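Local coordinates for putative glycosyl hydrolase (Bacteroides thetaiotaomicron VPI-5482, PDB 3K11), which probably hydrolyses glycosidic bonds in carbohydrates as a member of glycosyl hydrolase family 88, although its exact function is not established, at residues 34-39 with 101-106; 291-296 with 342-347; 431-434 with 439-442. One frame throughout, in Å; residues are numbered along the deposited sequence.

Interaction 1: residues 34-39 with 101-106; sequences KDIDRV and KRYTDY
Asp37 meets Arg102 and Tyr103 in a polar contact between helix 29-45 and helix 101-128, one carboxylate oxygen serving both partners in a partly buried part of this helix-rich fold. The axes of the two helical segments approach no closer than 12.2 Å and run at 25° to each other, so side chains with long reach must span the gap, and arginine and tyrosine supply them. The phenol Tyr103 OH donates a very short hydrogen bond of 2.5 Å to Asp37 OD1, which lies off the ring edge, near its plane. Arg102 NH2 forms a salt bridge with the same OD1 at 2.9 Å. Only OD1 comes near the guanidinium, and the two planes stand 79° apart, so this is not a side-by-side pairing. An alanine in place of Asp37 would remove the shared oxygen, and the Tyr103 hydroxyl would probably be left without this acceptor and Arg102 without one of its two carboxylate partners, the other being Asp100. A bend at chi3 (-53°) turns the guanidinium so that its edge meets OD1 in plane, and at that edge water 1 also accepts from Arg102 NH1 while donating to the backbone Asp37 O at 2.7 Å. The arginine thus reaches Asp37 twice, directly and through water. Alongside, Ile36 CD1 packs obliquely on Tyr103 OH at 3.6 Å, giving the aromatic end an apolar flank. Lys33 makes a salt bridge with Asp37 OD2. Ile36 rests on Leu404 and Ile411 of helix 400-416, whereas Tyr103 packs edge-to-face with Phe40 and touches Ala94 and Thr98 of helix 82-98.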
loop_
_atom_site.group_PDB
_atom_site.type_symbol
_atom_site.label_atom_id
_atom_site.label_comp_id
_atom_site.label_asym_id
_atom_site.label_seq_id
_atom_site.Cartn_x
_atom_site.Cartn_y
_atom_site.Cartn_z
ATOM N N LYS A 34 -22.743 -24.091 15.526
ATOM C CA LYS A 34 -22.088 -24.408 16.791
ATOM C C LYS A 34 -21.376 -23.180 17.372
ATOM O O LYS A 34 -21.440 -22.898 18.577
ATOM C CB LYS A 34 -21.085 -25.541 16.564
ATOM C CG LYS A 34 -20.276 -25.934 17.794
ATOM C CD LYS A 34 -19.257 -27.050 17.464
ATOM C CE LYS A 34 -18.425 -27.450 18.713
ATOM N NZ LYS A 34 -17.614 -26.293 19.256
ATOM N N ASP A 35 -20.744 -22.416 16.491
ATOM C CA ASP A 35 -20.004 -21.244 16.915
ATOM C C ASP A 35 -20.899 -20.089 17.336
ATOM O O ASP A 35 -20.694 -19.494 18.397
ATOM C CB ASP A 35 -18.997 -20.862 15.839
ATOM C CG ASP A 35 -17.802 -21.834 15.787
ATOM O OD1 ASP A 35 -17.547 -22.586 16.754
ATOM O OD2 ASP A 35 -17.101 -21.869 14.767
ATOM N N ILE A 36 -21.930 -19.787 16.559
ATOM C CA ILE A 36 -22.859 -18.724 17.005
ATOM C C ILE A 36 -23.621 -19.157 18.254
ATOM O O ILE A 36 -23.949 -18.335 19.072
ATOM C CB ILE A 36 -23.765 -18.130 15.875
ATOM C CG1 ILE A 36 -24.708 -19.179 15.259
ATOM C CG2 ILE A 36 -22.905 -17.446 14.834
ATOM C CD1 ILE A 36 -25.854 -18.601 14.371
ATOM N N ASP A 37 -23.890 -20.446 18.410
ATOM C CA ASP A 37 -24.544 -20.946 19.643
ATOM C C ASP A 37 -23.654 -20.713 20.872
ATOM O O ASP A 37 -24.153 -20.394 21.943
ATOM C CB ASP A 37 -24.861 -22.425 19.509
ATOM C CG ASP A 37 -26.173 -22.715 18.761
ATOM O OD1 ASP A 37 -27.011 -21.811 18.582
ATOM O OD2 ASP A 37 -26.335 -23.916 18.383
ATOM N N ARG A 38 -22.334 -20.821 20.707
ATOM C CA ARG A 38 -21.388 -20.550 21.806
ATOM C C ARG A 38 -21.408 -19.074 22.200
ATOM O O ARG A 38 -21.428 -18.732 23.390
ATOM C CB ARG A 38 -19.982 -21.036 21.460
ATOM C CG ARG A 38 -19.032 -20.974 22.636
ATOM C CD ARG A 38 -17.772 -21.809 22.435
ATOM N NE ARG A 38 -16.858 -21.239 21.447
ATOM C CZ ARG A 38 -16.799 -21.601 20.167
ATOM N NH1 ARG A 38 -17.606 -22.527 19.653
ATOM N NH2 ARG A 38 -15.929 -21.002 19.370
ATOM N N VAL A 39 -21.440 -18.197 21.201
ATOM C CA VAL A 39 -21.546 -16.763 21.464
ATOM C C VAL A 39 -22.904 -16.467 22.115
ATOM O O VAL A 39 -22.988 -15.729 23.101
ATOM C CB VAL A 39 -21.400 -15.924 20.171
ATOM C CG1 VAL A 39 -21.678 -14.474 20.483
ATOM C CG2 VAL A 39 -19.995 -16.127 19.515
ATOM N N LYS A 101 -35.744 -20.927 17.401
ATOM C CA LYS A 101 -36.582 -19.914 18.045
ATOM C C LYS A 101 -36.001 -19.358 19.322
ATOM O O LYS A 101 -36.516 -18.367 19.856
ATOM C CB LYS A 101 -37.954 -20.512 18.360
ATOM C CG LYS A 101 -38.723 -20.945 17.101
ATOM N N ARG A 102 -34.980 -20.004 19.868
ATOM C CA ARG A 102 -34.320 -19.476 21.071
ATOM C C ARG A 102 -33.796 -18.065 20.809
ATOM O O ARG A 102 -33.782 -17.217 21.707
ATOM C CB ARG A 102 -33.149 -20.352 21.513
ATOM C CG ARG A 102 -33.513 -21.771 22.005
ATOM C CD ARG A 102 -32.237 -22.463 22.495
ATOM N NE ARG A 102 -31.217 -22.407 21.441
ATOM C CZ ARG A 102 -29.904 -22.219 21.613
ATOM N NH1 ARG A 102 -29.352 -22.086 22.811
ATOM N NH2 ARG A 102 -29.127 -22.149 20.554
ATOM N N TYR A 103 -33.336 -17.831 19.580
ATOM C CA TYR A 103 -32.776 -16.540 19.229
ATOM C C TYR A 103 -33.825 -15.430 19.327
ATOM O O TYR A 103 -33.570 -14.381 19.919
ATOM C CB TYR A 103 -32.146 -16.570 17.841
ATOM C CG TYR A 103 -31.012 -17.549 17.643
ATOM C CD1 TYR A 103 -30.075 -17.792 18.626
ATOM C CD2 TYR A 103 -30.843 -18.189 16.436
ATOM C CE1 TYR A 103 -29.037 -18.675 18.416
ATOM C CE2 TYR A 103 -29.774 -19.048 16.213
ATOM C CZ TYR A 103 -28.874 -19.272 17.193
ATOM O OH TYR A 103 -27.821 -20.135 16.989
ATOM N N THR A 104 -35.012 -15.667 18.781
ATOM C CA THR A 104 -36.063 -14.658 18.894
ATOM C C THR A 104 -36.679 -14.649 20.299
ATOM O O THR A 104 -37.112 -13.585 20.766
ATOM C CB THR A 104 -37.122 -14.754 17.814
ATOM O OG1 THR A 104 -37.375 -16.118 17.519
ATOM C CG2 THR A 104 -36.674 -13.994 16.537
ATOM N N ASP A 105 -36.687 -15.785 20.994
ATOM C CA ASP A 105 -37.163 -15.800 22.392
ATOM C C ASP A 105 -36.346 -14.822 23.235
ATOM O O ASP A 105 -36.877 -14.133 24.116
ATOM C CB ASP A 105 -37.001 -17.165 23.033
ATOM C CG ASP A 105 -38.002 -18.209 22.511
ATOM O OD1 ASP A 105 -38.937 -17.844 21.762
ATOM O OD2 ASP A 105 -37.801 -19.400 22.851
ATOM N N TYR A 106 -35.045 -14.783 22.984
ATOM C CA TYR A 106 -34.166 -13.851 23.677
ATOM C C TYR A 106 -34.572 -12.411 23.451
ATOM O O TYR A 106 -34.604 -11.612 24.373
ATOM C CB TYR A 106 -32.721 -14.063 23.183
ATOM C CG TYR A 106 -31.713 -13.096 23.733
ATOM C CD1 TYR A 106 -31.450 -11.890 23.078
ATOM C CD2 TYR A 106 -30.982 -13.385 24.879
ATOM C CE1 TYR A 106 -30.515 -11.001 23.560
ATOM C CE2 TYR A 106 -30.026 -12.478 25.375
ATOM C CZ TYR A 106 -29.818 -11.285 24.697
ATOM O OH TYR A 106 -28.914 -10.368 25.136
HETATM O O HOH W 1 -26.522 -21.636 22.456
#

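Interaction 2: residues 291-296 with 342-347; sequences KVMDYF and KGWIDA
Trp344 reaches out from the loop 342-347 to Met293 and Phe296 on helix 289-304. Its CB is already 4.2 Å from the methyl carbon CE of Met293, a selenomethionine here, and the approach tightens along the five-membered ring: CD1 is 3.6 Å from that CE, while CG and NE1 lie little farther from it. The methyl sits over the ring face, a CH-pi contact, with SE set obliquely behind it in a Met-aromatic arrangement. Bends at chi2 and chi3 of Met293 curl its flexible chain so that the methyl lies on the indole. Lys342 CB covers the opposite face, so the flat ring is held between two aliphatic groups. Just before the tryptophan, Gly343 closes helix 326-342 with a Schellman motif; its positive phi suits a residue without a side chain. Asp346 is the N-cap of helix 347-362, its OD2 accepting from Ala349 N, which makes this a short link between consecutive helices, consistent with the alpha/alpha-toroid fold of the six-hairpin clan. Farther out, Trp344 CE3 lies 3.8 Å from Phe296 CE2, and the six-membered ring turns its edge to the phenyl face in an offset edge-to-face pair, planes at 82°. Phe296 CE2 also touches Ile345 CG2 at 4.0 Å.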
loop_
_atom_site.group_PDB
_atom_site.type_symbol
_atom_site.label_atom_id
_atom_site.label_comp_id
_atom_site.label_asym_id
_atom_site.label_seq_id
_atom_site.Cartn_x
_atom_site.Cartn_y
_atom_site.Cartn_z
ATOM N N LYS A 291 -29.060 4.620 -7.630
ATOM C CA LYS A 291 -27.978 5.401 -7.040
ATOM C C LYS A 291 -27.473 4.785 -5.751
ATOM O O LYS A 291 -26.274 4.828 -5.452
ATOM C CB LYS A 291 -28.446 6.831 -6.764
ATOM C CG LYS A 291 -28.505 7.692 -8.003
ATOM C CD LYS A 291 -28.706 9.142 -7.650
ATOM C CE LYS A 291 -28.733 9.984 -8.904
ATOM N NZ LYS A 291 -29.075 11.400 -8.525
ATOM N N VAL A 292 -28.399 4.253 -4.966
ATOM C CA VAL A 292 -28.033 3.573 -3.728
ATOM C C VAL A 292 -27.308 2.276 -4.042
ATOM O O VAL A 292 -26.268 1.964 -3.433
ATOM C CB VAL A 292 -29.269 3.259 -2.865
ATOM C CG1 VAL A 292 -28.910 2.423 -1.627
ATOM C CG2 VAL A 292 -29.938 4.547 -2.425
HETATM N N MSE A 293 -27.828 1.538 -5.006
HETATM C CA MSE A 293 -27.180 0.283 -5.402
HETATM C C MSE A 293 -25.793 0.485 -5.984
HETATM O O MSE A 293 -24.852 -0.278 -5.727
HETATM C CB MSE A 293 -28.087 -0.488 -6.365
HETATM C CG MSE A 293 -27.536 -1.810 -6.815
HETATM SE SE MSE A 293 -27.265 -3.147 -5.422
HETATM C CE MSE A 293 -29.044 -3.616 -5.148
ATOM N N ASP A 294 -25.647 1.486 -6.819
ATOM C CA ASP A 294 -24.333 1.862 -7.332
ATOM C C ASP A 294 -23.324 2.192 -6.218
ATOM O O ASP A 294 -22.176 1.764 -6.292
ATOM C CB ASP A 294 -24.450 3.065 -8.265
ATOM C CG ASP A 294 -25.088 2.718 -9.615
ATOM O OD1 ASP A 294 -25.301 1.520 -9.928
ATOM O OD2 ASP A 294 -25.398 3.676 -10.346
ATOM N N TYR A 295 -23.746 2.957 -5.216
ATOM C CA TYR A 295 -22.898 3.230 -4.063
ATOM C C TYR A 295 -22.534 1.968 -3.337
ATOM O O TYR A 295 -21.367 1.764 -2.958
ATOM C CB TYR A 295 -23.557 4.187 -3.062
ATOM C CG TYR A 295 -23.232 5.632 -3.309
ATOM C CD1 TYR A 295 -21.938 6.094 -3.202
ATOM C CD2 TYR A 295 -24.247 6.553 -3.609
ATOM C CE1 TYR A 295 -21.628 7.412 -3.420
ATOM C CE2 TYR A 295 -23.929 7.896 -3.791
ATOM C CZ TYR A 295 -22.611 8.298 -3.710
ATOM O OH TYR A 295 -22.315 9.623 -3.893
ATOM N N PHE A 296 -23.519 1.097 -3.130
ATOM C CA PHE A 296 -23.262 -0.201 -2.454
ATOM C C PHE A 296 -22.270 -1.049 -3.212
ATOM O O PHE A 296 -21.250 -1.489 -2.676
ATOM C CB PHE A 296 -24.552 -1.007 -2.350
ATOM C CG PHE A 296 -24.355 -2.361 -1.679
ATOM C CD1 PHE A 296 -23.900 -2.441 -0.362
ATOM C CD2 PHE A 296 -24.563 -3.529 -2.402
ATOM C CE1 PHE A 296 -23.643 -3.682 0.228
ATOM C CE2 PHE A 296 -24.330 -4.790 -1.826
ATOM C CZ PHE A 296 -23.886 -4.861 -0.507
ATOM N N LYS A 342 -29.190 -12.136 -1.569
ATOM C CA LYS A 342 -30.208 -11.255 -2.177
ATOM C C LYS A 342 -30.100 -11.099 -3.668
ATOM O O LYS A 342 -30.984 -10.536 -4.272
ATOM C CB LYS A 342 -30.185 -9.854 -1.529
ATOM C CG LYS A 342 -30.552 -9.856 -0.086
ATOM C CD LYS A 342 -32.077 -10.006 0.173
ATOM C CE LYS A 342 -32.820 -8.727 0.015
ATOM N NZ LYS A 342 -34.185 -8.859 0.603
ATOM N N GLY A 343 -29.036 -11.588 -4.273
ATOM C CA GLY A 343 -28.812 -11.450 -5.701
ATOM C C GLY A 343 -28.200 -10.122 -6.090
ATOM O O GLY A 343 -28.238 -9.779 -7.260
ATOM N N TRP A 344 -27.655 -9.362 -5.134
ATOM C CA TRP A 344 -27.066 -8.046 -5.421
ATOM C C TRP A 344 -25.636 -8.101 -5.944
ATOM O O TRP A 344 -25.231 -7.249 -6.734
ATOM C CB TRP A 344 -27.074 -7.169 -4.182
ATOM C CG TRP A 344 -28.406 -6.972 -3.580
ATOM C CD1 TRP A 344 -29.612 -7.064 -4.162
ATOM C CD2 TRP A 344 -28.643 -6.553 -2.230
ATOM N NE1 TRP A 344 -30.603 -6.765 -3.251
ATOM C CE2 TRP A 344 -30.018 -6.461 -2.054
ATOM C CE3 TRP A 344 -27.809 -6.278 -1.155
ATOM C CZ2 TRP A 344 -30.577 -6.080 -0.855
ATOM C CZ3 TRP A 344 -28.358 -5.914 0.057
ATOM C CH2 TRP A 344 -29.733 -5.842 0.204
ATOM N N ILE A 345 -24.876 -9.102 -5.516
ATOM C CA ILE A 345 -23.497 -9.302 -5.968
ATOM C C ILE A 345 -23.261 -10.760 -6.299
ATOM O O ILE A 345 -24.030 -11.654 -5.968
ATOM C CB ILE A 345 -22.454 -8.730 -4.917
ATOM C CG1 ILE A 345 -22.341 -9.638 -3.671
ATOM C CG2 ILE A 345 -22.735 -7.244 -4.583
ATOM C CD1 ILE A 345 -21.357 -9.144 -2.565
ATOM N N ASP A 346 -22.191 -10.986 -7.040
ATOM C CA ASP A 346 -21.885 -12.264 -7.618
ATOM C C ASP A 346 -21.336 -13.290 -6.649
ATOM O O ASP A 346 -20.398 -13.031 -5.883
ATOM C CB ASP A 346 -20.864 -12.021 -8.726
ATOM C CG ASP A 346 -20.663 -13.203 -9.603
ATOM O OD1 ASP A 346 -21.540 -13.490 -10.484
ATOM O OD2 ASP A 346 -19.605 -13.834 -9.414
ATOM N N ALA A 347 -21.906 -14.490 -6.692
ATOM C CA ALA A 347 -21.503 -15.556 -5.766
ATOM C C ALA A 347 -20.101 -16.087 -6.054
ATOM O O ALA A 347 -19.372 -16.419 -5.122
ATOM C CB ALA A 347 -22.535 -16.690 -5.777
#

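Interaction 3: residues 431-434 with 439-442; sequences EKQK and IFAV. With MES (2-(N-morpholino)-ethanesulfonic acid), chain U.
A turn at chi2 (-58°) folds Gln433 back along its own segment, while chi1 of 63° puts Phe440 CG between its backbone N and carbonyl carbon, and the two side chains then meet. Gln433 CG lies obliquely against Phe440 CE2 at 3.7 Å, and the amide plane runs nearly parallel to the ring. Glutamine suits the place because its methylenes pack on the aromatic while NE2 donates to Glu431 O at 2.9 Å, from above the carbonyl plane, which fixes the amide's rotation. OE1 is thereby turned to Val442, 3.8 Å from its CG1. Both segments belong to the loop after strand 425-427, near the C terminus, and Gln433 and Phe440 rest on Gln420 of strand 420-422. A MES molecule, probably from the crystallisation liquor, lays its ring carbons C5 and C6 against Phe440. Its sulfonate O2S accepts a nearly straight hydrogen bond from Ala441 N at 2.9 Å, and Lys434 N gives its ring oxygen O1 a weak one. The hydrogen bonds of these residues run within segment 431-434, to MES, or to other parts of the protein and the second subunit, so the contact across the two segments is one of van der Waals touches, not of polar pairing.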
loop_
_atom_site.group_PDB
_atom_site.type_symbol
_atom_site.label_atom_id
_atom_site.label_comp_id
_atom_site.label_asym_id
_atom_site.label_seq_id
_atom_site.Cartn_x
_atom_site.Cartn_y
_atom_site.Cartn_z
ATOM N N GLU A 431 -24.955 -24.911 -8.571
ATOM C CA GLU A 431 -25.463 -26.279 -8.584
ATOM C C GLU A 431 -24.401 -27.188 -7.951
ATOM O O GLU A 431 -23.199 -26.980 -8.164
ATOM C CB GLU A 431 -25.706 -26.744 -10.031
ATOM C CG GLU A 431 -26.759 -25.922 -10.818
ATOM N N LYS A 432 -24.822 -28.190 -7.189
ATOM C CA LYS A 432 -23.882 -29.126 -6.601
ATOM C C LYS A 432 -23.086 -29.885 -7.700
ATOM O O LYS A 432 -23.652 -30.464 -8.629
ATOM C CB LYS A 432 -24.615 -30.097 -5.679
ATOM C CG LYS A 432 -23.779 -31.275 -5.125
ATOM C CD LYS A 432 -22.457 -30.859 -4.433
ATOM C CE LYS A 432 -21.571 -32.099 -4.123
ATOM N NZ LYS A 432 -20.111 -31.894 -4.372
ATOM N N GLN A 433 -21.763 -29.840 -7.602
ATOM C CA GLN A 433 -20.900 -30.489 -8.564
ATOM C C GLN A 433 -20.845 -31.951 -8.210
ATOM O O GLN A 433 -20.681 -32.301 -7.056
ATOM C CB GLN A 433 -19.517 -29.846 -8.519
ATOM C CG GLN A 433 -19.566 -28.369 -8.868
ATOM C CD GLN A 433 -20.141 -28.129 -10.215
ATOM O OE1 GLN A 433 -19.551 -28.521 -11.209
ATOM N NE2 GLN A 433 -21.296 -27.454 -10.272
ATOM N N LYS A 434 -20.971 -32.810 -9.197
ATOM C CA LYS A 434 -21.094 -34.240 -8.903
ATOM C C LYS A 434 -19.721 -34.891 -9.004
ATOM O O LYS A 434 -19.441 -35.678 -9.926
ATOM C CB LYS A 434 -22.098 -34.862 -9.869
ATOM C CG LYS A 434 -23.485 -34.213 -9.839
ATOM C CD LYS A 434 -24.415 -34.905 -10.849
ATOM C CE LYS A 434 -25.850 -34.371 -10.817
ATOM N NZ LYS A 434 -25.970 -33.041 -11.493
ATOM N N ILE A 439 -9.489 -31.407 -8.193
ATOM C CA ILE A 439 -9.387 -30.410 -9.268
ATOM C C ILE A 439 -10.398 -30.895 -10.325
ATOM O O ILE A 439 -10.397 -32.080 -10.696
ATOM C CB ILE A 439 -7.967 -30.394 -9.941
ATOM C CG1 ILE A 439 -6.837 -30.148 -8.896
ATOM C CG2 ILE A 439 -7.920 -29.378 -11.084
ATOM C CD1 ILE A 439 -5.371 -30.233 -9.478
ATOM N N PHE A 440 -11.249 -29.994 -10.818
ATOM C CA PHE A 440 -12.241 -30.360 -11.805
ATOM C C PHE A 440 -12.771 -29.161 -12.589
ATOM O O PHE A 440 -12.714 -28.006 -12.115
ATOM C CB PHE A 440 -13.431 -31.056 -11.122
ATOM C CG PHE A 440 -14.167 -30.185 -10.142
ATOM C CD1 PHE A 440 -13.776 -30.136 -8.818
ATOM C CD2 PHE A 440 -15.250 -29.408 -10.544
ATOM C CE1 PHE A 440 -14.439 -29.327 -7.910
ATOM C CE2 PHE A 440 -15.937 -28.594 -9.636
ATOM C CZ PHE A 440 -15.528 -28.527 -8.326
ATOM N N ALA A 441 -13.280 -29.493 -13.781
ATOM C CA ALA A 441 -13.961 -28.582 -14.661
ATOM C C ALA A 441 -15.450 -28.738 -14.433
ATOM O O ALA A 441 -15.936 -29.847 -14.111
ATOM C CB ALA A 441 -13.582 -28.882 -16.138
ATOM N N VAL A 442 -16.181 -27.636 -14.562
ATOM C CA VAL A 442 -17.637 -27.639 -14.468
ATOM C C VAL A 442 -18.215 -28.242 -15.777
ATOM O O VAL A 442 -17.867 -27.804 -16.904
ATOM C CB VAL A 442 -18.163 -26.224 -14.261
ATOM C CG1 VAL A 442 -19.675 -26.200 -14.197
ATOM C CG2 VAL A 442 -17.580 -25.661 -13.000
HETATM O O1 MES U . -18.799 -32.392 -11.723
HETATM C C2 MES U . -19.302 -33.452 -12.537
HETATM C C3 MES U . -18.228 -34.357 -13.160
HETATM N N4 MES U . -16.981 -33.626 -13.422
HETATM C C5 MES U . -16.606 -32.484 -12.603
HETATM C C6 MES U . -17.835 -31.618 -12.427
HETATM C C7 MES U . -16.068 -34.142 -14.446
HETATM C C8 MES U . -15.534 -33.060 -15.395
HETATM S S MES U . -13.855 -33.027 -15.512
HETATM O O1S MES U . -13.483 -32.406 -16.810
HETATM O O2S MES U . -13.127 -32.329 -14.419
HETATM O O3S MES U . -13.395 -34.440 -15.566
#

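Along the chain the three contacts come in series, so none nests within or crosses another. Interaction 1 closes first: from helix 29-45 the chain passes through helix 82-98 before helix 101-128 brings it back. Interaction 2 opens far downstream, on helix 289-304, and closes after helix 326-342, where the loop before helix 347-362 returns to it. Interaction 3 is a tight local closure with four residues between its segments, in the C-terminal tail beyond strand 425-427 and beside the second subunit. Interaction 1 ties two helices, interaction 2 a helix to the loop between two others, their centres 29 Å apart; interactions 2 and 3 approach to about 9 Å between nearest atoms, without touching.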